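Local atomic coordinates of putative tagatose-6-phosphate ketose/aldose isomerase (Escherichia coli, PDB entry 3C3J), a protein that is of unconfirmed function but contains two SIS domains, each built round a parallel beta-sheet packed among helices. Residues N4-T12 and R21-R29; K269-V280 and E298-I309. All coordinates share one frame; numbering follows the deposited sequence.

Contact 1 (N4-T12 and R21-R29); sequences NYTPAAAAT and RHQPRAWIR
Arg-21 runs alongside the loop from Pro-7 to Ala-9 and touches it along most of its length. Near the backbone its CB lies 3.9 Å from Pro-7 CB; farther out, Arg-21 CD approaches Ala-8 O at 3.6 Å. The methyl group of Ala-8 sits over one face of the guanidinium, with CB 3.8 Å from Arg-21 NH1, and a water bridges that NH1 to Ala-8 N. The charge itself is met by Glu-17, which forms a salt bridge with NE, while NH2 donates to Gly-212 O and Phe-214 adds a cation-pi contact. Pro-24 follows, its CB 3.9 Å from CD1 of the Tyr-5 ring and its carbonyl oxygen above one face of that ring, towards the rim.

Arg-25 crosses Pro-7 at about a right angle. Its chain leaves the helix with CG anti to the backbone N (chi1 -174°) and then bends at chi3 (63°), which swings the guanidinium back onto the proline: Pro-7 CD lies over one face, 3.3 Å from Arg-25 NH1. The aliphatic part of the same arginine packs against Tyr-5, with the two CB atoms 3.7 Å apart. Water carries the polar links here. One molecule at the guanidinium edge accepts from NH1, donates to Asn-4 O and is hydrogen-bonded to Thr-6 OG1; another bridges Arg-21 O and Arg-25 N where helix 15-21 gives way to helix 23-49, and joins Tyr-5 O to both.

One turn on, Ile-28 CG1 meets Tyr-5 CE2 at 3.8 Å. The tyrosine hydroxyl reaches across to Asp-202, and its side chain touches Ala-201, so the N-terminal loop lies against both helix 23-49 and helix 198-210, while Trp-27 of the former packs on helices 174-187 and 335-356.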
loop_
_atom_site.group_PDB
_atom_site.type_symbol
_atom_site.label_atom_id
_atom_site.label_comp_id
_atom_site.label_asym_id
_atom_site.label_seq_id
_atom_site.Cartn_x
_atom_site.Cartn_y
_atom_site.Cartn_z
ATOM N N ASN A 4 22.562 -28.243 12.880
ATOM C CA ASN A 4 21.810 -27.003 13.293
ATOM C C ASN A 4 20.672 -26.722 12.331
ATOM O O ASN A 4 20.932 -26.570 11.125
ATOM C CB ASN A 4 22.739 -25.779 13.329
ATOM C CG ASN A 4 23.410 -25.501 11.977
ATOM O OD1 ASN A 4 24.246 -26.299 11.511
ATOM N ND2 ASN A 4 23.065 -24.361 11.349
ATOM N N TYR A 5 19.430 -26.668 12.838
ATOM C CA TYR A 5 18.281 -26.325 12.003
ATOM C C TYR A 5 18.148 -27.219 10.764
ATOM O O TYR A 5 17.771 -26.767 9.670
ATOM C CB TYR A 5 18.404 -24.871 11.584
ATOM C CG TYR A 5 18.549 -23.934 12.745
ATOM C CD1 TYR A 5 17.488 -23.706 13.587
ATOM C CD2 TYR A 5 19.738 -23.258 12.982
ATOM C CE1 TYR A 5 17.596 -22.827 14.650
ATOM C CE2 TYR A 5 19.868 -22.380 14.032
ATOM C CZ TYR A 5 18.789 -22.167 14.872
ATOM O OH TYR A 5 18.901 -21.305 15.940
ATOM N N THR A 6 18.457 -28.501 10.936
ATOM C CA THR A 6 18.417 -29.421 9.812
ATOM C C THR A 6 16.972 -29.618 9.349
ATOM O O THR A 6 16.077 -29.924 10.158
ATOM C CB THR A 6 19.082 -30.771 10.159
ATOM O OG1 THR A 6 20.415 -30.522 10.623
ATOM C CG2 THR A 6 19.106 -31.667 8.941
ATOM N N PRO A 7 16.717 -29.370 8.062
ATOM C CA PRO A 7 15.366 -29.561 7.542
ATOM C C PRO A 7 14.929 -31.030 7.551
ATOM O O PRO A 7 15.757 -31.919 7.348
ATOM C CB PRO A 7 15.474 -29.073 6.095
ATOM C CG PRO A 7 16.751 -28.322 6.009
ATOM C CD PRO A 7 17.643 -28.846 7.041
ATOM N N ALA A 8 13.643 -31.274 7.771
ATOM C CA ALA A 8 13.055 -32.574 7.494
ATOM C C ALA A 8 13.051 -32.796 5.983
ATOM O O ALA A 8 13.318 -31.874 5.205
ATOM C CB ALA A 8 11.629 -32.640 8.056
ATOM N N ALA A 9 12.786 -34.022 5.554
ATOM C CA ALA A 9 12.723 -34.321 4.130
ATOM C C ALA A 9 11.595 -33.521 3.479
ATOM O O ALA A 9 10.538 -33.312 4.092
ATOM C CB ALA A 9 12.467 -35.829 3.927
ATOM N N ALA A 10 11.822 -33.086 2.242
ATOM C CA ALA A 10 10.809 -32.388 1.451
ATOM C C ALA A 10 9.931 -33.398 0.689
ATOM O O ALA A 10 10.065 -33.587 -0.529
ATOM C CB ALA A 10 11.457 -31.373 0.503
ATOM N N ALA A 11 8.999 -34.002 1.412
ATOM C CA ALA A 11 8.135 -35.081 0.875
ATOM C C ALA A 11 7.201 -34.683 -0.292
ATOM O O ALA A 11 6.770 -35.546 -1.053
ATOM C CB ALA A 11 7.343 -35.725 2.008
ATOM N N THR A 12 6.909 -33.397 -0.488
ATOM C CA THR A 12 6.214 -33.002 -1.714
ATOM C C THR A 12 7.053 -33.103 -2.975
ATOM O O THR A 12 6.510 -33.022 -4.064
ATOM C CB THR A 12 5.678 -31.563 -1.678
ATOM O OG1 THR A 12 6.772 -30.643 -1.649
ATOM C CG2 THR A 12 4.752 -31.366 -0.480
ATOM N N ARG A 21 11.673 -25.048 4.170
ATOM C CA ARG A 21 12.254 -25.752 5.316
ATOM C C ARG A 21 13.686 -25.323 5.667
ATOM O O ARG A 21 14.063 -25.415 6.833
ATOM C CB ARG A 21 12.189 -27.256 5.103
ATOM C CG ARG A 21 10.784 -27.799 5.121
ATOM C CD ARG A 21 10.812 -29.305 5.001
ATOM N NE ARG A 21 9.493 -29.946 5.069
ATOM C CZ ARG A 21 8.820 -30.161 6.199
ATOM N NH1 ARG A 21 9.279 -29.720 7.351
ATOM N NH2 ARG A 21 7.652 -30.792 6.169
ATOM N N HIS A 22 14.484 -24.881 4.688
ATOM C CA HIS A 22 15.865 -24.446 4.963
ATOM C C HIS A 22 16.020 -22.993 5.445
ATOM O O HIS A 22 17.137 -22.505 5.633
ATOM C CB HIS A 22 16.838 -24.811 3.814
ATOM C CG HIS A 22 16.736 -23.983 2.563
ATOM N ND1 HIS A 22 16.421 -22.641 2.544
ATOM C CD2 HIS A 22 16.996 -24.318 1.275
ATOM C CE1 HIS A 22 16.483 -22.195 1.300
ATOM N NE2 HIS A 22 16.821 -23.197 0.510
ATOM N N GLN A 23 14.898 -22.323 5.696
ATOM C CA GLN A 23 14.922 -20.927 6.146
ATOM C C GLN A 23 15.644 -20.659 7.480
ATOM O O GLN A 23 16.585 -19.844 7.493
ATOM C CB GLN A 23 13.516 -20.371 6.152
ATOM C CG GLN A 23 13.085 -19.948 4.757
ATOM C CD GLN A 23 11.636 -19.515 4.729
ATOM O OE1 GLN A 23 10.732 -20.300 5.074
ATOM N NE2 GLN A 23 11.398 -18.267 4.352
ATOM N N PRO A 24 15.243 -21.337 8.584
ATOM C CA PRO A 24 15.944 -21.074 9.853
ATOM C C PRO A 24 17.476 -21.210 9.737
ATOM O O PRO A 24 18.219 -20.336 10.190
ATOM C CB PRO A 24 15.313 -22.107 10.820
ATOM C CG PRO A 24 14.031 -22.390 10.254
ATOM C CD PRO A 24 14.163 -22.319 8.784
ATOM N N ARG A 25 17.935 -22.236 9.036
ATOM C CA ARG A 25 19.353 -22.453 8.870
ATOM C C ARG A 25 19.985 -21.359 8.028
ATOM O O ARG A 25 21.072 -20.883 8.336
ATOM C CB ARG A 25 19.593 -23.805 8.201
ATOM C CG ARG A 25 21.041 -24.209 8.099
ATOM C CD ARG A 25 21.137 -25.626 7.704
ATOM N NE ARG A 25 20.551 -25.799 6.378
ATOM C CZ ARG A 25 20.411 -26.966 5.772
ATOM N NH1 ARG A 25 20.786 -28.072 6.371
ATOM N NH2 ARG A 25 19.889 -27.016 4.563
ATOM N N ALA A 26 19.290 -20.970 6.962
ATOM C CA ALA A 26 19.781 -19.903 6.075
ATOM C C ALA A 26 19.898 -18.554 6.810
ATOM O O ALA A 26 20.860 -17.795 6.596
ATOM C CB ALA A 26 18.883 -19.791 4.826
ATOM N N TRP A 27 18.945 -18.270 7.694
ATOM C CA TRP A 27 18.940 -17.004 8.438
ATOM C C TRP A 27 20.207 -16.863 9.271
ATOM O O TRP A 27 20.885 -15.841 9.228
ATOM C CB TRP A 27 17.706 -16.911 9.332
ATOM C CG TRP A 27 16.417 -16.963 8.585
ATOM C CD1 TRP A 27 16.240 -16.731 7.243
ATOM C CD2 TRP A 27 15.127 -17.225 9.118
ATOM N NE1 TRP A 27 14.946 -16.855 6.915
ATOM C CE2 TRP A 27 14.222 -17.172 8.038
ATOM C CE3 TRP A 27 14.641 -17.526 10.397
ATOM C CZ2 TRP A 27 12.848 -17.388 8.198
ATOM C CZ3 TRP A 27 13.255 -17.751 10.557
ATOM C CH2 TRP A 27 12.388 -17.670 9.473
ATOM N N ILE A 28 20.549 -17.919 9.994
ATOM C CA ILE A 28 21.704 -17.898 10.886
ATOM C C ILE A 28 23.025 -17.901 10.094
ATOM O O ILE A 28 23.955 -17.215 10.467
ATOM C CB ILE A 28 21.598 -19.014 11.959
ATOM C CG1 ILE A 28 20.326 -18.811 12.773
ATOM C CG2 ILE A 28 22.783 -18.961 12.900
ATOM C CD1 ILE A 28 20.111 -17.356 13.235
ATOM N N ARG A 29 23.058 -18.610 8.967
ATOM C CA ARG A 29 24.158 -18.563 8.036
ATOM C C ARG A 29 24.374 -17.135 7.549
ATOM O O ARG A 29 25.507 -16.659 7.544
ATOM C CB ARG A 29 23.910 -19.505 6.851
ATOM C CG ARG A 29 24.413 -20.907 7.110
ATOM C CD ARG A 29 23.862 -21.949 6.158
ATOM N NE ARG A 29 24.057 -21.696 4.727
ATOM C CZ ARG A 29 25.193 -21.858 4.065
ATOM N NH1 ARG A 29 25.222 -21.642 2.755
ATOM N NH2 ARG A 29 26.319 -22.177 4.692
HETATM O O HOH W 1 21.999 -28.524 8.986
HETATM O O HOH W 2 16.405 -24.797 8.341
HETATM O O HOH W 3 11.878 -29.069 8.568
HETATM O O HOH W 4 6.693 -32.944 3.750
#

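Contact 2 (K269-V280 and E298-I309); sequences KSLVDDETLVVV and ELRRDNQAMRVI
Lys-269 NZ joins two carboxylates: Asp-302 OD2 receives it on the syn lone pair, on the side of the other oxygen, whereas Glu-298 OE2 is met on the anti side, 16° out of the carboxylate plane. These salt bridges lie in a parallel beta-alpha-beta crossover of the second SIS domain, strand 276-281, helix 288-302, strand 307-312. Both have NZ 2.7 Å from the carboxylate oxygen (OD2 or OE2), and the extended lysine chain carries the ammonium from the 3-10 segment to the end of the helix. Arg-265 holds the other oxygen of Glu-298. At the edge of the Arg-300 guanidinium, in its plane, Val-308 O accepts from NH1 at 3.0 Å, the donor standing 49° out of the carbonyl plane.

The parallel strands are joined by nearly straight backbone bonds (N-H...O at least 166°), Val-278 N to Arg-307 O, Ile-309 N to Val-278 O and Val-280 N to Ile-309 O. At the start of the ladder, Thr-276 O accepts only weak bonds, from Arg-307 N and from N of Met-306, a selenomethionine in the model.

On the helix side of the sheet Val-278 CG1 meets Leu-299 CD1 at 3.6 Å, crossing at about a right angle; on the other face Leu-277 CD1 packs on Ile-309 CD1, 3.7 Å away. Val-272 CG1 touches both Gln-304 CG (3.5 Å) and Ala-305 CB (3.7 Å). In the type I turn from Asp-273 to Thr-276, also an Asx turn, Asp-273 OD1 takes Glu-275 N and Thr-276 OG1 from opposite faces of its carboxylate.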
loop_
_atom_site.group_PDB
_atom_site.type_symbol
_atom_site.label_atom_id
_atom_site.label_comp_id
_atom_site.label_asym_id
_atom_site.label_seq_id
_atom_site.Cartn_x
_atom_site.Cartn_y
_atom_site.Cartn_z
ATOM N N LYS A 269 -14.091 -4.681 4.574
ATOM C CA LYS A 269 -14.794 -5.733 5.293
ATOM C C LYS A 269 -15.960 -6.317 4.483
ATOM O O LYS A 269 -16.358 -7.466 4.666
ATOM C CB LYS A 269 -15.307 -5.164 6.603
ATOM C CG LYS A 269 -15.680 -6.192 7.593
ATOM C CD LYS A 269 -16.333 -5.528 8.806
ATOM C CE LYS A 269 -17.061 -6.568 9.626
ATOM N NZ LYS A 269 -17.871 -5.992 10.734
ATOM N N SER A 270 -16.480 -5.518 3.562
ATOM C CA SER A 270 -17.557 -5.951 2.689
ATOM C C SER A 270 -17.169 -7.157 1.861
ATOM O O SER A 270 -18.030 -7.894 1.407
ATOM C CB SER A 270 -17.988 -4.817 1.761
ATOM O OG SER A 270 -16.896 -4.406 0.988
ATOM N N LEU A 271 -15.874 -7.374 1.667
ATOM C CA LEU A 271 -15.458 -8.571 0.961
ATOM C C LEU A 271 -15.700 -9.889 1.741
ATOM O O LEU A 271 -15.718 -10.965 1.153
ATOM C CB LEU A 271 -14.020 -8.409 0.454
ATOM C CG LEU A 271 -12.882 -8.674 1.401
ATOM C CD1 LEU A 271 -12.632 -10.163 1.427
ATOM C CD2 LEU A 271 -11.622 -7.868 0.969
ATOM N N VAL A 272 -15.884 -9.818 3.053
ATOM C CA VAL A 272 -16.076 -11.034 3.830
ATOM C C VAL A 272 -17.433 -11.695 3.509
ATOM O O VAL A 272 -18.494 -11.107 3.701
ATOM C CB VAL A 272 -15.963 -10.779 5.343
ATOM C CG1 VAL A 272 -16.204 -12.065 6.125
ATOM C CG2 VAL A 272 -14.590 -10.198 5.696
ATOM N N ASP A 273 -17.374 -12.903 2.972
ATOM C CA ASP A 273 -18.586 -13.685 2.722
ATOM C C ASP A 273 -18.412 -15.080 3.322
ATOM O O ASP A 273 -17.395 -15.365 3.978
ATOM C CB ASP A 273 -18.921 -13.724 1.221
ATOM C CG ASP A 273 -17.861 -14.439 0.362
ATOM O OD1 ASP A 273 -17.096 -15.293 0.851
ATOM O OD2 ASP A 273 -17.808 -14.160 -0.852
ATOM N N ASP A 274 -19.401 -15.952 3.109
ATOM C CA ASP A 274 -19.372 -17.279 3.727
ATOM C C ASP A 274 -18.450 -18.284 3.014
ATOM O O ASP A 274 -18.445 -19.462 3.351
ATOM C CB ASP A 274 -20.801 -17.847 3.924
ATOM C CG ASP A 274 -21.515 -18.168 2.618
ATOM O OD1 ASP A 274 -20.893 -18.096 1.535
ATOM O OD2 ASP A 274 -22.733 -18.504 2.681
ATOM N N GLU A 275 -17.694 -17.812 2.023
ATOM C CA GLU A 275 -16.626 -18.581 1.404
ATOM C C GLU A 275 -15.249 -17.926 1.633
ATOM O O GLU A 275 -14.309 -18.215 0.911
ATOM C CB GLU A 275 -16.877 -18.696 -0.079
ATOM C CG GLU A 275 -18.164 -19.430 -0.422
ATOM C CD GLU A 275 -18.408 -19.417 -1.907
ATOM O OE1 GLU A 275 -18.479 -18.316 -2.509
ATOM O OE2 GLU A 275 -18.493 -20.508 -2.491
ATOM N N THR A 276 -15.162 -17.057 2.638
ATOM C CA THR A 276 -13.942 -16.316 2.955
ATOM C C THR A 276 -13.282 -16.827 4.221
ATOM O O THR A 276 -13.944 -16.970 5.255
ATOM C CB THR A 276 -14.232 -14.802 3.171
ATOM O OG1 THR A 276 -14.857 -14.238 2.013
ATOM C CG2 THR A 276 -12.941 -14.030 3.503
ATOM N N LEU A 277 -11.975 -17.086 4.121
ATOM C CA LEU A 277 -11.088 -17.311 5.254
ATOM C C LEU A 277 -10.421 -15.992 5.603
ATOM O O LEU A 277 -9.830 -15.362 4.739
ATOM C CB LEU A 277 -9.968 -18.297 4.879
ATOM C CG LEU A 277 -8.778 -18.495 5.842
ATOM C CD1 LEU A 277 -9.198 -18.995 7.223
ATOM C CD2 LEU A 277 -7.775 -19.463 5.236
ATOM N N VAL A 278 -10.468 -15.629 6.871
ATOM C CA VAL A 278 -9.767 -14.456 7.379
ATOM C C VAL A 278 -8.709 -14.925 8.359
ATOM O O VAL A 278 -9.012 -15.656 9.322
ATOM C CB VAL A 278 -10.726 -13.479 8.100
ATOM C CG1 VAL A 278 -9.932 -12.291 8.696
ATOM C CG2 VAL A 278 -11.854 -12.989 7.133
ATOM N N VAL A 279 -7.461 -14.506 8.134
ATOM C CA VAL A 279 -6.363 -14.826 9.051
ATOM C C VAL A 279 -5.804 -13.543 9.650
ATOM O O VAL A 279 -5.423 -12.628 8.927
ATOM C CB VAL A 279 -5.245 -15.639 8.348
ATOM C CG1 VAL A 279 -4.110 -15.981 9.340
ATOM C CG2 VAL A 279 -5.822 -16.890 7.678
ATOM N N VAL A 280 -5.744 -13.494 10.975
ATOM C CA VAL A 280 -5.295 -12.310 11.692
ATOM C C VAL A 280 -3.963 -12.587 12.349
ATOM O O VAL A 280 -3.856 -13.468 13.213
ATOM C CB VAL A 280 -6.324 -11.842 12.741
ATOM C CG1 VAL A 280 -5.816 -10.586 13.477
ATOM C CG2 VAL A 280 -7.694 -11.599 12.074
ATOM N N GLU A 298 -14.901 -8.584 16.671
ATOM C CA GLU A 298 -15.932 -8.172 15.742
ATOM C C GLU A 298 -16.146 -9.204 14.628
ATOM O O GLU A 298 -17.289 -9.553 14.318
ATOM C CB GLU A 298 -15.568 -6.799 15.152
ATOM C CG GLU A 298 -16.497 -6.255 14.064
ATOM C CD GLU A 298 -16.102 -4.848 13.619
ATOM O OE1 GLU A 298 -15.645 -4.050 14.488
ATOM O OE2 GLU A 298 -16.233 -4.560 12.402
ATOM N N LEU A 299 -15.061 -9.714 14.043
ATOM C CA LEU A 299 -15.187 -10.753 13.014
ATOM C C LEU A 299 -15.791 -12.046 13.570
ATOM O O LEU A 299 -16.528 -12.724 12.872
ATOM C CB LEU A 299 -13.824 -11.048 12.363
ATOM C CG LEU A 299 -13.209 -9.861 11.610
ATOM C CD1 LEU A 299 -11.978 -10.314 10.826
ATOM C CD2 LEU A 299 -14.221 -9.160 10.704
ATOM N N ARG A 300 -15.463 -12.380 14.811
ATOM C CA ARG A 300 -15.973 -13.597 15.451
ATOM C C ARG A 300 -17.468 -13.456 15.753
ATOM O O ARG A 300 -18.272 -14.367 15.480
ATOM C CB ARG A 300 -15.195 -13.898 16.735
ATOM C CG ARG A 300 -13.768 -14.443 16.504
ATOM C CD ARG A 300 -13.375 -15.459 17.554
ATOM N NE ARG A 300 -11.959 -15.799 17.599
ATOM C CZ ARG A 300 -11.315 -16.510 16.679
ATOM N NH1 ARG A 300 -11.928 -16.925 15.583
ATOM N NH2 ARG A 300 -10.032 -16.798 16.860
ATOM N N ARG A 301 -17.832 -12.294 16.271
ATOM C CA ARG A 301 -19.222 -11.964 16.556
ATOM C C ARG A 301 -20.090 -11.905 15.300
ATOM O O ARG A 301 -21.219 -12.395 15.318
ATOM C CB ARG A 301 -19.293 -10.623 17.282
ATOM C CG ARG A 301 -20.478 -10.448 18.157
ATOM C CD ARG A 301 -20.932 -8.984 18.264
ATOM N NE ARG A 301 -19.863 -7.955 18.311
ATOM C CZ ARG A 301 -19.400 -7.242 17.261
ATOM N NH1 ARG A 301 -19.845 -7.444 16.008
ATOM N NH2 ARG A 301 -18.454 -6.319 17.463
ATOM N N ASP A 302 -19.576 -11.287 14.233
ATOM C CA ASP A 302 -20.263 -11.219 12.937
ATOM C C ASP A 302 -20.636 -12.604 12.419
ATOM O O ASP A 302 -21.691 -12.790 11.817
ATOM C CB ASP A 302 -19.371 -10.579 11.866
ATOM C CG ASP A 302 -19.166 -9.093 12.065
ATOM O OD1 ASP A 302 -19.887 -8.481 12.896
ATOM O OD2 ASP A 302 -18.276 -8.537 11.376
ATOM N N ASN A 303 -19.732 -13.558 12.601
ATOM C CA ASN A 303 -19.953 -14.925 12.174
ATOM C C ASN A 303 -20.335 -15.029 10.687
ATOM O O ASN A 303 -21.202 -15.821 10.309
ATOM C CB ASN A 303 -21.019 -15.579 13.073
ATOM C CG ASN A 303 -21.100 -17.066 12.890
ATOM O OD1 ASN A 303 -20.088 -17.743 12.736
ATOM N ND2 ASN A 303 -22.310 -17.583 12.874
ATOM N N GLN A 304 -19.707 -14.232 9.834
ATOM C CA GLN A 304 -20.067 -14.283 8.422
ATOM C C GLN A 304 -19.030 -14.958 7.527
ATOM O O GLN A 304 -19.376 -15.506 6.484
ATOM C CB GLN A 304 -20.514 -12.906 7.913
ATOM C CG GLN A 304 -19.450 -11.949 7.470
ATOM C CD GLN A 304 -19.889 -10.479 7.612
ATOM O OE1 GLN A 304 -20.941 -10.190 8.213
ATOM N NE2 GLN A 304 -19.081 -9.551 7.085
ATOM N N ALA A 305 -17.768 -14.934 7.940
ATOM C CA ALA A 305 -16.706 -15.643 7.228
ATOM C C ALA A 305 -16.901 -17.158 7.335
ATOM O O ALA A 305 -17.483 -17.645 8.307
ATOM C CB ALA A 305 -15.341 -15.254 7.788
HETATM N N MSE A 306 -16.411 -17.896 6.343
HETATM C CA MSE A 306 -16.317 -19.349 6.454
HETATM C C MSE A 306 -15.490 -19.738 7.658
HETATM O O MSE A 306 -15.829 -20.686 8.357
HETATM C CB MSE A 306 -15.687 -19.954 5.204
HETATM C CG MSE A 306 -15.578 -21.492 5.211
HETATM SE SE MSE A 306 -15.010 -22.196 3.445
HETATM C CE MSE A 306 -16.783 -22.295 2.567
ATOM N N ARG A 307 -14.383 -19.016 7.880
ATOM C CA ARG A 307 -13.484 -19.279 9.005
ATOM C C ARG A 307 -12.666 -18.035 9.340
ATOM O O ARG A 307 -12.218 -17.343 8.423
ATOM C CB ARG A 307 -12.529 -20.439 8.680
ATOM C CG ARG A 307 -11.854 -21.034 9.911
ATOM C CD ARG A 307 -11.150 -22.349 9.628
ATOM N NE ARG A 307 -12.082 -23.357 9.113
ATOM C CZ ARG A 307 -11.738 -24.514 8.548
ATOM N NH1 ARG A 307 -10.459 -24.864 8.429
ATOM N NH2 ARG A 307 -12.687 -25.341 8.101
ATOM N N VAL A 308 -12.480 -17.780 10.638
ATOM C CA VAL A 308 -11.615 -16.711 11.146
ATOM C C VAL A 308 -10.553 -17.363 12.018
ATOM O O VAL A 308 -10.879 -18.004 13.015
ATOM C CB VAL A 308 -12.363 -15.647 11.959
ATOM C CG1 VAL A 308 -11.374 -14.523 12.458
ATOM C CG2 VAL A 308 -13.518 -15.025 11.128
ATOM N N ILE A 309 -9.280 -17.218 11.628
ATOM C CA ILE A 309 -8.150 -17.812 12.353
ATOM C C ILE A 309 -7.275 -16.687 12.899
ATOM O O ILE A 309 -6.849 -15.830 12.151
ATOM C CB ILE A 309 -7.278 -18.709 11.434
ATOM C CG1 ILE A 309 -8.088 -19.850 10.835
ATOM C CG2 ILE A 309 -6.056 -19.275 12.163
ATOM C CD1 ILE A 309 -7.266 -20.715 9.900
#

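How the contacts relate
The chain opens with contact 1, where the loop 4-12 and the start of helix 23-49 close a short loop over helix 15-21 and bind the N terminus to a group of helices. The chain then builds a first parallel sheet, and later a second, in which contact 2 closes the longer loop around most of helix 288-302. The two loops are in series, neither nested nor crossing, and the contacts do not touch: their centres stand about 33 Å apart, and their nearest atoms about 16 Å. Contact 1 ties a terminal segment to packed helices, whereas contact 2 joins two neighbouring strands of one sheet and the helix that connects them.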